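Local coordinates for protein putative thiol-disulfide oxidoreductase (Bacteroides vulgatus, PDB 4GRF) that probably catalyses thiol-disulfide exchange, this chain being the thioredoxin domain of a longer, TlpA-like protein, at residues P111-V116 / E126-D131; V32-W37 / T64-S69; I15-N20 / E75-A80. One frame throughout, in Å; residues are numbered along the deposited sequence. Where two conformers were deposited one is given.

Contact 1 of 3, residues P111-V116 / E126-D131; sequences PHIILV and ELRGDD
Pro111 sets its CG over one face of the Arg128 guanidinium, 3.4 Å from NE and displaced toward the rim, giving the flat cation an apolar cover. Pro111 O lies close to Arg128 NH2, at 2.9 Å, but the angle is too poor for a hydrogen bond. The well-directed N-H is spent within the arginine's own segment: Arg128 NH1 donates to Leu127 O at 2.8 Å, with that oxygen in the guanidinium plane while the donor stands above the carbonyl plane. A bend at chi2 (-78°) carries the head back toward strand 112-116. Ile113, beta-branched and at home in a strand, presses CD1 against the same Leu127 O at 3.7 Å, and Leu127 CD1 packs on Leu115 CB at 4.1 Å. Leu127 N adds a weak backbone bond to Ile113 O. Farther out, Glu126 OE1 lies 3.5 Å from Arg128 NH2, well outside the guanidinium plane, a pairing of charges alone. With alanine at Arg128, the Pro111 ring would probably lose its cover and Glu126 this charge partner. Leu132 and Thr135 of helix 129-140 back Ile113 and Leu127, and Pro111, preceded by a cis peptide, touches the Cys41-Cys44 disulfide motif, as in thioredoxin folds. Apolar cover, charge and packing thus join loop to strand with little directional bonding: Ile113 N is buried here without a hydrogen-bond partner, Arg128 NH1 being 4.0 Å away.

Contact 2 of 3, residues V32-W37 / T64-S69; sequences VLVDFW and TIYGVS. With SO4 (sulfate ion), chain E.
Trp37 carries Ser69 CB over one face of its indole, 4.2 Å from the centroid of the five-membered ring, a CH-pi contact, while the backbone Val68 N sits in plane at the edge. The indole reaches this place because its CG stands between the backbone N and the carbonyl carbon (chi1 72°), which turns the ring across the neighbouring strand. Gly67 suits that site, since a CB there would lie about 3.6 Å from Trp37 NE1. On the other side of the sheet Phe36 runs alongside Val68, its CD2 4.0 Å from Val68 CG1, and Val34 CG1 touches Val68 CG2. Tyr66 packs its CB on Val32 CG1 at 3.6 Å; its hydroxyl hydrogen-bonds to Val22 O. The Tyr66 ring meets Phe27 and the Phe36 ring Tyr105, planes at about 55° in each case. These are two parallel neighbours in the central sheet of the thioredoxin fold, joined by a crossover that includes helix 48-58. Five backbone bonds lace them, from Leu33 N with Thr64 O to Trp37 N with Val68 O; Tyr66 N meets Leu33 O almost in line with its C=O, at 2.8 Å. Leu33 and Ile65 lie on the Trp37 side, packed against Leu51 and Tyr55 of helix 48-58. At the far end Thr64 OG1 donates to O2 of a sulfate at 2.6 Å, most likely picked up during crystallisation, which Tyr55 OH and Asn89 ND2 also bind.

Contact 3 of 3, residues I15-N20 / E75-A80; sequences IDLKGN and EDWKKA
Leu17 belongs to a type I beta turn running from Asp16 to Gly19, and its CA lies 8.2 Å from that of Lys78, the shortest CA separation between turn and helix. The turn is the tip of the hairpin formed by strands 13-15 and 21-23, an addition beside the central sheet, and it leans on helix 74-84 near the surface of the domain. Asp16 shapes it: its OD1 takes the backbone N of Asn20 at 3.0 Å, met from above the carboxylate plane, and, in a weak Asx-turn bond, the N of Lys18. Gly19 closes the turn with a positive phi (77°), easily adopted by a residue lacking a side chain. From the helix side Trp77 does most of the work. Its CG is anti to the backbone N (chi1 174°), and the long indole projects from the helix so that CH2 comes 3.6 Å from Ile15 O and lies beside the Asp16 carbonyl carbon, which is near the ring plane. A large flat group suits this span, its side chain also packing on Leu92 of strand 89-92. Lys78, whose NZ bridges to Glu74, offers only its aliphatic stem. Leu17 CD2 touches both, 3.7 Å from Trp77 CH2 and 4.1 Å from Lys78 CG.

How the contacts relate
Contact 2 occupies the centre of the domain, with contacts 1 and 3 on opposite sides of it, their own centres about 22 Å apart. Strands 31-37 and 112-116 are antiparallel neighbours in one sheet, so contacts 1 and 2, with centres about 10 Å apart, share backbone bonding. Contact 3, its centre about 14 Å from that of contact 2, is joined to it where Trp77 and Ala80 of helix 74-84 pack on Trp37 and Ser69. Along the chain, 15-20 comes first, then both strands of contact 2, then 75-80; both segments of contact 1 come after all of these. The sheet and helix 74-84 together connect the cis-proline region beside the Cys41-Cys44 disulfide with the peripheral hairpin.

Contact 1 of 3, residues P111-V116 / E126-D131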
loop_
_atom_site.group_PDB
_atom_site.type_symbol
_atom_site.label_atom_id
_atom_site.label_comp_id
_atom_site.label_asym_id
_atom_site.label_seq_id
_atom_site.Cartn_x
_atom_site.Cartn_y
_atom_site.Cartn_z
ATOM N N PRO A 111 -7.837 6.522 4.278
ATOM C CA PRO A 111 -6.812 5.588 3.867
ATOM C C PRO A 111 -6.899 4.270 4.653
ATOM O O PRO A 111 -7.435 4.238 5.752
ATOM C CB PRO A 111 -5.510 6.323 4.232
ATOM C CG PRO A 111 -5.878 7.197 5.374
ATOM C CD PRO A 111 -7.293 7.614 5.111
ATOM N N HIS A 112 -6.390 3.211 4.041
ATOM C CA HIS A 112 -6.235 1.936 4.690
ATOM C C HIS A 112 -4.776 1.515 4.492
ATOM O O HIS A 112 -4.352 1.162 3.370
ATOM C CB HIS A 112 -7.164 0.896 4.110
ATOM C CG HIS A 112 -7.219 -0.343 4.919
ATOM N ND1 HIS A 112 -7.813 -0.381 6.161
ATOM C CD2 HIS A 112 -6.752 -1.588 4.686
ATOM C CE1 HIS A 112 -7.703 -1.598 6.658
ATOM N NE2 HIS A 112 -7.070 -2.352 5.779
ATOM N N ILE A 113 -4.002 1.637 5.568
ATOM C CA ILE A 113 -2.571 1.363 5.485
ATOM C C ILE A 113 -2.178 0.318 6.528
ATOM O O ILE A 113 -2.365 0.520 7.737
ATOM C CB ILE A 113 -1.745 2.634 5.707
ATOM C CG1 ILE A 113 -2.221 3.743 4.772
ATOM C CG2 ILE A 113 -0.270 2.339 5.489
ATOM C CD1 ILE A 113 -1.495 5.064 4.962
ATOM N N ILE A 114 -1.642 -0.792 6.046
ATOM C CA ILE A 114 -1.290 -1.920 6.887
ATOM C C ILE A 114 0.165 -2.329 6.633
ATOM O O ILE A 114 0.739 -1.971 5.621
ATOM C CB ILE A 114 -2.200 -3.131 6.634
ATOM C CG1 ILE A 114 -2.093 -3.600 5.172
ATOM C CG2 ILE A 114 -3.650 -2.777 6.963
ATOM C CD1 ILE A 114 -2.855 -4.868 4.877
ATOM N N LEU A 115 0.741 -3.085 7.563
ATOM C CA LEU A 115 2.095 -3.600 7.436
ATOM C C LEU A 115 2.022 -5.108 7.366
ATOM O O LEU A 115 1.414 -5.748 8.239
ATOM C CB LEU A 115 2.991 -3.198 8.613
ATOM C CG LEU A 115 4.472 -3.606 8.465
ATOM C CD1 LEU A 115 5.112 -3.033 7.201
ATOM C CD2 LEU A 115 5.264 -3.225 9.707
ATOM N N VAL A 116 2.583 -5.647 6.292
ATOM C CA VAL A 116 2.662 -7.088 6.055
ATOM C C VAL A 116 4.104 -7.581 6.264
ATOM O O VAL A 116 5.054 -6.957 5.812
ATOM C CB VAL A 116 2.169 -7.409 4.633
ATOM C CG1 VAL A 116 2.298 -8.899 4.334
ATOM C CG2 VAL A 116 0.730 -6.932 4.458
ATOM N N GLU A 126 -3.950 0.483 10.799
ATOM C CA GLU A 126 -4.292 1.850 11.219
ATOM C C GLU A 126 -3.069 2.743 11.358
ATOM O O GLU A 126 -2.951 3.515 12.317
ATOM C CB GLU A 126 -5.078 1.839 12.529
ATOM C CG GLU A 126 -6.484 1.267 12.425
ATOM C CD GLU A 126 -7.419 2.151 11.606
ATOM O OE1 GLU A 126 -7.191 3.383 11.540
ATOM O OE2 GLU A 126 -8.384 1.610 11.030
ATOM N N LEU A 127 -2.175 2.655 10.378
ATOM C CA LEU A 127 -0.923 3.385 10.394
ATOM C C LEU A 127 -1.084 4.769 9.756
ATOM O O LEU A 127 -1.544 4.878 8.630
ATOM C CB LEU A 127 0.139 2.570 9.648
ATOM C CG LEU A 127 0.355 1.192 10.275
ATOM C CD1 LEU A 127 1.446 0.429 9.551
ATOM C CD2 LEU A 127 0.725 1.323 11.737
ATOM N N ARG A 128 -0.685 5.810 10.485
ATOM C CA ARG A 128 -0.778 7.196 9.998
ATOM C C ARG A 128 0.379 7.998 10.544
ATOM O O ARG A 128 0.886 7.708 11.622
ATOM C CB ARG A 128 -2.050 7.854 10.501
ATOM C CG ARG A 128 -3.296 7.069 10.213
ATOM C CD ARG A 128 -3.745 7.231 8.774
ATOM N NE ARG A 128 -5.074 6.647 8.666
ATOM C CZ ARG A 128 -5.302 5.352 8.469
ATOM N NH1 ARG A 128 -4.290 4.504 8.287
ATOM N NH2 ARG A 128 -6.548 4.912 8.424
ATOM N N GLY A 129 0.781 9.022 9.800
ATOM C CA GLY A 129 1.740 10.006 10.297
ATOM C C GLY A 129 3.010 9.398 10.835
ATOM O O GLY A 129 3.548 8.452 10.268
ATOM N N ASP A 130 3.487 9.950 11.945
ATOM C CA ASP A 130 4.766 9.542 12.505
ATOM C C ASP A 130 4.697 8.103 12.989
ATOM O O ASP A 130 5.725 7.432 13.114
ATOM C CB ASP A 130 5.173 10.459 13.664
ATOM C CG ASP A 130 5.473 11.881 13.209
ATOM O OD1 ASP A 130 6.170 12.052 12.182
ATOM O OD2 ASP A 130 5.013 12.823 13.886
ATOM N N ASP A 131 3.484 7.636 13.265
ATOM C CA ASP A 131 3.307 6.305 13.807
ATOM C C ASP A 131 3.622 5.279 12.737
ATOM O O ASP A 131 4.056 4.162 13.010
ATOM C CB ASP A 131 1.882 6.115 14.307
ATOM C CG ASP A 131 1.728 4.858 15.110
ATOM O OD1 ASP A 131 2.568 4.649 16.012
ATOM O OD2 ASP A 131 0.793 4.076 14.834
#

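Contact 2 of 3, residues V32-W37 / T64-S69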
loop_
_atom_site.group_PDB
_atom_site.type_symbol
_atom_site.label_atom_id
_atom_site.label_comp_id
_atom_site.label_asym_id
_atom_site.label_seq_id
_atom_site.Cartn_x
_atom_site.Cartn_y
_atom_site.Cartn_z
ATOM N N VAL A 32 6.220 -5.120 3.882
ATOM C CA VAL A 32 5.545 -4.310 2.891
ATOM C C VAL A 32 4.462 -3.500 3.574
ATOM O O VAL A 32 3.584 -4.063 4.209
ATOM C CB VAL A 32 4.843 -5.197 1.839
ATOM C CG1 VAL A 32 4.351 -4.326 0.682
ATOM C CG2 VAL A 32 5.769 -6.287 1.329
ATOM N N LEU A 33 4.517 -2.186 3.421
ATOM C CA LEU A 33 3.405 -1.351 3.773
ATOM C C LEU A 33 2.485 -1.380 2.570
ATOM O O LEU A 33 2.910 -1.083 1.447
ATOM C CB LEU A 33 3.882 0.078 4.017
ATOM C CG LEU A 33 3.192 0.996 5.023
ATOM C CD1 LEU A 33 3.080 0.399 6.425
ATOM C CD2 LEU A 33 4.012 2.275 5.097
ATOM N N VAL A 34 1.245 -1.782 2.794
ATOM C CA VAL A 34 0.246 -1.772 1.744
ATOM C C VAL A 34 -0.686 -0.573 1.979
ATOM O O VAL A 34 -1.282 -0.437 3.059
ATOM C CB VAL A 34 -0.534 -3.085 1.721
ATOM C CG1 VAL A 34 -1.518 -3.098 0.563
ATOM C CG2 VAL A 34 0.426 -4.254 1.603
ATOM N N ASP A 35 -0.720 0.312 0.994
ATOM C CA ASP A 35 -1.481 1.553 1.052
ATOM C C ASP A 35 -2.615 1.502 0.048
ATOM O O ASP A 35 -2.373 1.615 -1.152
ATOM C CB ASP A 35 -0.536 2.699 0.704
ATOM C CG ASP A 35 -1.213 4.027 0.665
ATOM O OD1 ASP A 35 -2.295 4.145 1.267
ATOM O OD2 ASP A 35 -0.652 4.945 0.010
ATOM N N PHE A 36 -3.832 1.274 0.530
ATOM C CA PHE A 36 -5.020 1.316 -0.307
ATOM C C PHE A 36 -5.543 2.756 -0.364
ATOM O O PHE A 36 -5.792 3.395 0.666
ATOM C CB PHE A 36 -6.133 0.430 0.247
ATOM C CG PHE A 36 -5.799 -1.048 0.340
ATOM C CD1 PHE A 36 -5.163 -1.559 1.453
ATOM C CD2 PHE A 36 -6.178 -1.926 -0.659
ATOM C CE1 PHE A 36 -4.888 -2.925 1.550
ATOM C CE2 PHE A 36 -5.915 -3.281 -0.558
ATOM C CZ PHE A 36 -5.259 -3.768 0.536
ATOM N N TRP A 37 -5.725 3.252 -1.579
ATOM C CA TRP A 37 -6.008 4.673 -1.782
ATOM C C TRP A 37 -6.674 4.929 -3.126
ATOM O O TRP A 37 -6.866 4.028 -3.933
ATOM C CB TRP A 37 -4.707 5.481 -1.682
ATOM C CG TRP A 37 -3.803 5.290 -2.861
ATOM C CD1 TRP A 37 -3.106 4.161 -3.186
ATOM C CD2 TRP A 37 -3.503 6.244 -3.873
ATOM N NE1 TRP A 37 -2.395 4.350 -4.327
ATOM C CE2 TRP A 37 -2.636 5.618 -4.789
ATOM C CE3 TRP A 37 -3.912 7.554 -4.120
ATOM C CZ2 TRP A 37 -2.146 6.259 -5.910
ATOM C CZ3 TRP A 37 -3.429 8.187 -5.238
ATOM C CH2 TRP A 37 -2.547 7.539 -6.122
ATOM N N THR A 64 9.477 -2.470 1.506
ATOM C CA THR A 64 8.972 -1.639 0.425
ATOM C C THR A 64 7.529 -1.163 0.701
ATOM O O THR A 64 6.907 -1.533 1.696
ATOM C CB THR A 64 9.085 -2.332 -0.948
ATOM O OG1 THR A 64 8.866 -1.374 -1.990
ATOM C CG2 THR A 64 8.110 -3.496 -1.081
ATOM N N ILE A 65 7.041 -0.294 -0.176
ATOM C CA ILE A 65 5.647 0.128 -0.135
ATOM C C ILE A 65 4.983 -0.326 -1.415
ATOM O O ILE A 65 5.529 -0.177 -2.531
ATOM C CB ILE A 65 5.504 1.660 0.035
ATOM C CG1 ILE A 65 6.238 2.132 1.317
ATOM C CG2 ILE A 65 4.029 2.060 0.032
ATOM C CD1 ILE A 65 6.225 3.637 1.549
ATOM N N TYR A 66 3.793 -0.901 -1.244
ATOM C CA TYR A 66 2.954 -1.372 -2.332
ATOM C C TYR A 66 1.652 -0.566 -2.290
ATOM O O TYR A 66 0.804 -0.731 -1.398
ATOM C CB TYR A 66 2.694 -2.868 -2.151
ATOM C CG TYR A 66 1.865 -3.585 -3.215
ATOM C CD1 TYR A 66 2.261 -3.635 -4.543
ATOM C CD2 TYR A 66 0.734 -4.301 -2.851
ATOM C CE1 TYR A 66 1.525 -4.334 -5.485
ATOM C CE2 TYR A 66 -0.011 -4.993 -3.777
ATOM C CZ TYR A 66 0.387 -5.022 -5.091
ATOM O OH TYR A 66 -0.363 -5.724 -6.006
ATOM N N GLY A 67 1.520 0.372 -3.224
ATOM C CA GLY A 67 0.324 1.193 -3.281
ATOM C C GLY A 67 -0.709 0.578 -4.201
ATOM O O GLY A 67 -0.385 0.137 -5.319
ATOM N N VAL A 68 -1.951 0.532 -3.712
ATOM C CA VAL A 68 -3.050 -0.132 -4.389
ATOM C C VAL A 68 -4.196 0.832 -4.564
ATOM O O VAL A 68 -4.838 1.211 -3.587
ATOM C CB VAL A 68 -3.518 -1.364 -3.595
ATOM C CG1 VAL A 68 -4.637 -2.083 -4.333
ATOM C CG2 VAL A 68 -2.351 -2.291 -3.324
ATOM N N SER A 69 -4.423 1.277 -5.807
ATOM C CA SER A 69 -5.497 2.240 -6.076
ATOM C C SER A 69 -6.744 1.606 -6.632
ATOM O O SER A 69 -6.686 0.669 -7.438
ATOM C CB SER A 69 -5.037 3.338 -7.039
ATOM O OG SER A 69 -6.113 4.189 -7.409
HETATM S S SO4 E . 11.475 -1.746 -4.473
HETATM O O1 SO4 E . 12.782 -2.397 -4.222
HETATM O O2 SO4 E . 11.092 -0.961 -3.267
HETATM O O3 SO4 E . 11.579 -0.840 -5.642
HETATM O O4 SO4 E . 10.469 -2.798 -4.777
#

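Contact 3 of 3, residues I15-N20 / E75-A80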
loop_
_atom_site.group_PDB
_atom_site.type_symbol
_atom_site.label_atom_id
_atom_site.label_comp_id
_atom_site.label_asym_id
_atom_site.label_seq_id
_atom_site.Cartn_x
_atom_site.Cartn_y
_atom_site.Cartn_z
ATOM N N ILE A 15 -1.963 -3.529 -12.090
ATOM C CA ILE A 15 -1.026 -3.133 -13.125
ATOM C C ILE A 15 -0.224 -1.908 -12.680
ATOM O O ILE A 15 -0.794 -0.921 -12.206
ATOM C CB ILE A 15 -1.770 -2.844 -14.455
ATOM C CG1 ILE A 15 -2.711 -3.998 -14.822
ATOM C CG2 ILE A 15 -0.777 -2.547 -15.571
ATOM C CD1 ILE A 15 -2.044 -5.351 -14.961
ATOM N N ASP A 16 1.105 -1.973 -12.831
ATOM C CA ASP A 16 1.981 -0.938 -12.339
ATOM C C ASP A 16 2.213 0.099 -13.425
ATOM O O ASP A 16 1.573 0.027 -14.492
ATOM C CB ASP A 16 3.285 -1.536 -11.745
ATOM C CG ASP A 16 4.297 -2.024 -12.802
ATOM O OD1 ASP A 16 4.064 -1.929 -14.019
ATOM O OD2 ASP A 16 5.383 -2.506 -12.392
ATOM N N LEU A 17 3.077 1.067 -13.150
ATOM C CA LEU A 17 3.300 2.193 -14.075
ATOM C C LEU A 17 4.113 1.761 -15.310
ATOM O O LEU A 17 4.230 2.499 -16.297
ATOM C CB LEU A 17 4.001 3.343 -13.365
ATOM C CG LEU A 17 3.163 4.122 -12.345
ATOM C CD1 LEU A 17 4.028 5.107 -11.588
ATOM C CD2 LEU A 17 2.005 4.827 -13.028
ATOM N N LYS A 18 4.713 0.585 -15.240
ATOM C CA LYS A 18 5.419 0.037 -16.407
ATOM C C LYS A 18 4.554 -0.931 -17.224
ATOM O O LYS A 18 5.032 -1.580 -18.155
ATOM C CB LYS A 18 6.727 -0.630 -15.963
ATOM C CG LYS A 18 7.740 0.402 -15.496
ATOM C CD LYS A 18 9.088 -0.204 -15.141
ATOM C CE LYS A 18 10.117 0.897 -14.924
ATOM N NZ LYS A 18 11.329 0.429 -14.198
ATOM N N GLY A 19 3.270 -1.002 -16.900
ATOM C CA GLY A 19 2.335 -1.814 -17.650
ATOM C C GLY A 19 2.403 -3.298 -17.372
ATOM O O GLY A 19 1.939 -4.111 -18.177
ATOM N N ASN A 20 2.969 -3.650 -16.219
ATOM C CA ASN A 20 3.138 -5.043 -15.829
ATOM C C ASN A 20 2.276 -5.403 -14.617
ATOM O O ASN A 20 1.978 -4.558 -13.792
ATOM C CB ASN A 20 4.599 -5.310 -15.547
ATOM C CG ASN A 20 5.456 -5.107 -16.776
ATOM O OD1 ASN A 20 5.109 -5.573 -17.848
ATOM N ND2 ASN A 20 6.550 -4.399 -16.624
ATOM N N GLU A 75 -6.254 7.976 -15.655
ATOM C CA GLU A 75 -5.682 9.314 -15.745
ATOM C C GLU A 75 -5.596 9.982 -14.374
ATOM O O GLU A 75 -4.613 10.636 -14.067
ATOM C CB GLU A 75 -6.503 10.188 -16.705
ATOM C CG GLU A 75 -8.009 10.097 -16.513
ATOM C CD GLU A 75 -8.784 10.747 -17.649
ATOM O OE1 GLU A 75 -9.367 10.007 -18.474
ATOM O OE2 GLU A 75 -8.803 11.996 -17.720
ATOM N N ASP A 76 -6.644 9.814 -13.561
ATOM C CA ASP A 76 -6.692 10.411 -12.221
ATOM C C ASP A 76 -5.596 9.830 -11.325
ATOM O O ASP A 76 -4.940 10.557 -10.563
ATOM C CB ASP A 76 -8.046 10.176 -11.535
ATOM C CG ASP A 76 -9.199 10.907 -12.193
ATOM O OD1 ASP A 76 -8.973 11.887 -12.926
ATOM O OD2 ASP A 76 -10.351 10.488 -11.939
ATOM N N TRP A 77 -5.424 8.515 -11.418
ATOM C CA TRP A 77 -4.388 7.788 -10.689
ATOM C C TRP A 77 -2.986 8.292 -11.043
ATOM O O TRP A 77 -2.187 8.630 -10.162
ATOM C CB TRP A 77 -4.542 6.309 -11.016
ATOM C CG TRP A 77 -3.512 5.394 -10.496
ATOM C CD1 TRP A 77 -3.201 5.170 -9.177
ATOM C CD2 TRP A 77 -2.660 4.520 -11.264
ATOM N NE1 TRP A 77 -2.210 4.229 -9.086
ATOM C CE2 TRP A 77 -1.864 3.806 -10.345
ATOM C CE3 TRP A 77 -2.502 4.264 -12.632
ATOM C CZ2 TRP A 77 -0.910 2.871 -10.750
ATOM C CZ3 TRP A 77 -1.553 3.318 -13.034
ATOM C CH2 TRP A 77 -0.766 2.643 -12.091
ATOM N N LYS A 78 -2.685 8.376 -12.334
ATOM C CA LYS A 78 -1.371 8.827 -12.773
ATOM C C LYS A 78 -1.103 10.287 -12.408
ATOM O O LYS A 78 0.010 10.646 -11.967
ATOM C CB LYS A 78 -1.212 8.570 -14.285
ATOM C CG LYS A 78 -1.066 7.086 -14.585
ATOM C CD LYS A 78 -0.815 6.755 -16.047
ATOM C CE LYS A 78 -1.967 7.188 -16.937
ATOM N NZ LYS A 78 -1.803 6.656 -18.317
ATOM N N LYS A 79 -2.117 11.125 -12.543
ATOM C CA LYS A 79 -1.964 12.524 -12.184
ATOM C C LYS A 79 -1.641 12.653 -10.705
ATOM O O LYS A 79 -0.839 13.488 -10.330
ATOM C CB LYS A 79 -3.215 13.330 -12.512
ATOM C CG LYS A 79 -3.418 13.571 -14.000
ATOM C CD LYS A 79 -4.766 14.226 -14.296
ATOM C CE LYS A 79 -4.865 14.646 -15.761
ATOM N NZ LYS A 79 -6.256 14.947 -16.212
ATOM N N ALA A 80 -2.256 11.826 -9.860
ATOM C CA ALA A 80 -2.033 11.941 -8.431
ATOM C C ALA A 80 -0.603 11.541 -8.103
ATOM O O ALA A 80 0.065 12.164 -7.270
ATOM C CB ALA A 80 -3.033 11.077 -7.656
#